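Local coordinates for stress-induced-phosphoprotein 1 (Caenorhabditis elegans, PDB 4GCN) that binds the C-terminal MEEVD pentapeptide of Hsp90, inhibits the Hsp90 ATPase and forms a complex with Hsp70 and Hsp90, at residues 66-71 with 83-88. Numbering follows the deposited sequence. Where two conformers were deposited one is given.
Sequences EKAVEV and AKAMSR
V69 turns CG1 anti to its backbone nitrogen (chi1 169°) and CG2 anti to its carbonyl carbon, and M86 likewise sets CG anti to its own carbonyl carbon (chi1 -71°). The M86 chain runs on extended past CG, which brings its end back to the valine although its CB does not aim at the facing helix: V69 CG2 lies 3.9 Å from M86 CG, while M86 CE reaches V69 CG1 at 4.1 Å. Both branches of the valine thus lie against the thioether chain, which crosses V69 at about a right angle. Beside them the two alanines point at each other, A68 CB to A85 CB 3.7 Å, and V69 CG2 also touches A85 CB at 4.1 Å. The small residues allow the backbones to close to 6.4 Å between A68 CA and A85 CA, with the local axes 8.7 Å apart and nearly antiparallel at 159°. All four residues are buried and the interface is wholly apolar, without a hydrogen bond across it. In this N-terminal TPR domain it joins the second helix of the predicted second repeat, 58-74, to helix 79-95, most of which belongs to the predicted third. Helix 42-54 flanks the alanine side, where A68 and A85 both touch N46, while helix 99-112 packs W105, S109 and E112 against M86.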
ATOM      1  N   GLU A  66       5.746   2.832  -2.218  1.00 21.22           N
ATOM      2  CA  GLU A  66       6.456   3.528  -3.290  1.00 22.76           C
ATOM      3  C   GLU A  66       6.254   2.783  -4.637  1.00 23.98           C
ATOM      4  O   GLU A  66       6.030   3.393  -5.723  1.00 23.26           O
ATOM      5  CB  GLU A  66       7.949   3.602  -2.954  1.00 25.36           C
ATOM      6  CG  GLU A  66       8.320   4.568  -1.812  1.00 29.16           C
ATOM      7  CD  GLU A  66       9.763   4.339  -1.234  1.00 32.99           C
ATOM      8  OE1 GLU A  66      10.484   3.408  -1.633  1.00 33.09           O
ATOM      9  OE2 GLU A  66      10.206   5.107  -0.372  1.00 37.69           O
ATOM     10  N   LYS A  67       6.398   1.470  -4.582  1.00 24.12           N
ATOM     11  CA  LYS A  67       6.030   0.600  -5.714  1.00 25.29           C
ATOM     12  C   LYS A  67       4.547   0.810  -6.179  1.00 23.39           C
ATOM     13  O   LYS A  67       4.318   1.030  -7.347  1.00 23.85           O
ATOM     14  CB  LYS A  67       6.317  -0.890  -5.420  1.00 28.01           C
ATOM     15  CG  LYS A  67       7.772  -1.318  -5.504  1.00 33.19           C
ATOM     16  CD  LYS A  67       7.890  -2.774  -4.997  1.00 35.21           C
ATOM     17  CE  LYS A  67       9.295  -3.320  -4.924  1.00 38.67           C
ATOM     18  NZ  LYS A  67      10.176  -2.802  -6.010  1.00 41.38           N
ATOM     19  N   ALA A  68       3.580   0.842  -5.263  1.00 22.78           N
ATOM     20  CA  ALA A  68       2.201   1.057  -5.626  1.00 22.31           C
ATOM     21  C   ALA A  68       2.011   2.357  -6.397  1.00 23.52           C
ATOM     22  O   ALA A  68       1.301   2.408  -7.378  1.00 22.79           O
ATOM     23  CB  ALA A  68       1.312   1.028  -4.353  1.00 23.07           C
ATOM     24  N   VAL A  69       2.621   3.421  -5.904  1.00 22.34           N
ATOM     25  CA  VAL A  69       2.513   4.718  -6.517  1.00 23.32           C
ATOM     26  C   VAL A  69       3.089   4.663  -7.922  1.00 22.84           C
ATOM     27  O   VAL A  69       2.446   5.158  -8.877  1.00 26.03           O
ATOM     28  CB  VAL A  69       3.236   5.827  -5.699  1.00 23.25           C
ATOM     29  CG1 VAL A  69       3.338   7.131  -6.479  1.00 23.15           C
ATOM     30  CG2 VAL A  69       2.587   6.048  -4.370  1.00 20.51           C
ATOM     31  N   GLU A  70       4.255   4.074  -8.086  1.00 24.74           N
ATOM     32  CA  GLU A  70       4.913   4.026  -9.389  0.50 26.18           C
ATOM     33  C   GLU A  70       4.067   3.220 -10.402  1.00 28.30           C
ATOM     34  O   GLU A  70       3.807   3.661 -11.543  1.00 26.21           O
ATOM     35  CB  GLU A  70       6.287   3.386  -9.211  0.50 29.08           C
ATOM     36  CG  GLU A  70       7.180   3.471 -10.412  0.50 31.93           C
ATOM     37  CD  GLU A  70       8.545   2.874 -10.118  0.50 34.59           C
ATOM     38  OE1 GLU A  70       9.080   3.066  -8.989  0.50 35.09           O
ATOM     39  OE2 GLU A  70       9.062   2.188 -11.007  0.50 39.12           O
ATOM     40  N   VAL A  71       3.644   2.043  -9.959  1.00 26.69           N
ATOM     41  CA  VAL A  71       2.814   1.152 -10.741  1.00 28.31           C
ATOM     42  C   VAL A  71       1.462   1.789 -11.056  1.00 27.12           C
ATOM     43  O   VAL A  71       0.954   1.645 -12.182  1.00 28.22           O
ATOM     44  CB  VAL A  71       2.622  -0.207  -9.979  1.00 27.36           C
ATOM     45  CG1 VAL A  71       1.483  -1.038 -10.601  1.00 29.13           C
ATOM     46  CG2 VAL A  71       3.955  -0.948  -9.998  1.00 26.89           C
ATOM     47  N   ALA A  83      -3.608   7.415  -3.660  1.00 23.42           N
ATOM     48  CA  ALA A  83      -3.716   8.188  -2.414  1.00 22.15           C
ATOM     49  C   ALA A  83      -3.603   7.301  -1.177  1.00 23.57           C
ATOM     50  O   ALA A  83      -2.935   7.687  -0.198  1.00 22.70           O
ATOM     51  CB  ALA A  83      -5.034   8.956  -2.369  1.00 22.64           C
ATOM     52  N   LYS A  84      -4.293   6.156  -1.190  1.00 23.59           N
ATOM     53  CA  LYS A  84      -4.212   5.185  -0.077  1.00 23.62           C
ATOM     54  C   LYS A  84      -2.783   4.726   0.158  1.00 23.01           C
ATOM     55  O   LYS A  84      -2.391   4.661   1.314  1.00 23.89           O
ATOM     56  CB  LYS A  84      -5.067   3.989  -0.317  1.00 26.38           C
ATOM     57  CG  LYS A  84      -5.041   2.976   0.838  1.00 30.06           C
ATOM     58  CD  LYS A  84      -6.172   1.939   0.703  1.00 36.64           C
ATOM     59  CE  LYS A  84      -5.958   0.988  -0.499  1.00 35.12           C
ATOM     60  NZ  LYS A  84      -7.144   0.097  -0.732  1.00 35.72           N
ATOM     61  N   ALA A  85      -2.004   4.469  -0.900  1.00 22.65           N
ATOM     62  CA  ALA A  85      -0.630   4.047  -0.749  1.00 23.69           C
ATOM     63  C   ALA A  85       0.139   5.139  -0.044  1.00 24.48           C
ATOM     64  O   ALA A  85       0.975   4.853   0.822  1.00 24.59           O
ATOM     65  CB  ALA A  85       0.055   3.718  -2.095  1.00 23.06           C
ATOM     66  N   MET A  86      -0.117   6.374  -0.457  1.00 22.59           N
ATOM     67  CA  MET A  86       0.566   7.544   0.095  1.00 22.89           C
ATOM     68  C   MET A  86       0.294   7.738   1.597  1.00 23.29           C
ATOM     69  O   MET A  86       1.224   7.920   2.377  1.00 22.34           O
ATOM     70  CB  MET A  86       0.211   8.787  -0.716  1.00 20.99           C
ATOM     71  CG  MET A  86       0.859   8.756  -2.091  1.00 21.85           C
ATOM     72  SD  MET A  86       0.134  10.079  -3.067  1.00 21.54           S
ATOM     73  CE  MET A  86       1.184   9.997  -4.554  1.00 20.60           C
ATOM     74  N   SER A  87      -0.952   7.618   2.040  1.00 23.72           N
ATOM     75  CA  SER A  87      -1.273   7.754   3.439  0.50 24.38           C
ATOM     76  C   SER A  87      -0.687   6.604   4.243  1.00 24.80           C
ATOM     77  O   SER A  87      -0.277   6.792   5.393  1.00 23.65           O
ATOM     78  CB  SER A  87      -2.786   7.771   3.654  0.50 24.32           C
ATOM     79  OG  SER A  87      -3.426   8.422   2.574  0.50 28.20           O
ATOM     80  N   ARG A  88      -0.696   5.405   3.642  1.00 22.79           N
ATOM     81  CA  ARG A  88      -0.126   4.238   4.340  1.00 26.13           C
ATOM     82  C   ARG A  88       1.347   4.468   4.593  1.00 23.82           C
ATOM     83  O   ARG A  88       1.869   4.198   5.689  1.00 20.92           O
ATOM     84  CB  ARG A  88      -0.338   2.921   3.569  1.00 25.92           C
ATOM     85  CG  ARG A  88       0.286   1.736   4.341  1.00 30.32           C
ATOM     86  CD  ARG A  88      -0.169   0.343   3.946  1.00 29.98           C
ATOM     87  NE  ARG A  88      -1.582   0.104   4.268  1.00 32.28           N
ATOM     88  CZ  ARG A  88      -2.494  -0.206   3.353  1.00 37.56           C
ATOM     89  NH1 ARG A  88      -2.174  -0.251   2.049  1.00 36.29           N
ATOM     90  NH2 ARG A  88      -3.740  -0.451   3.744  1.00 37.57           N
TER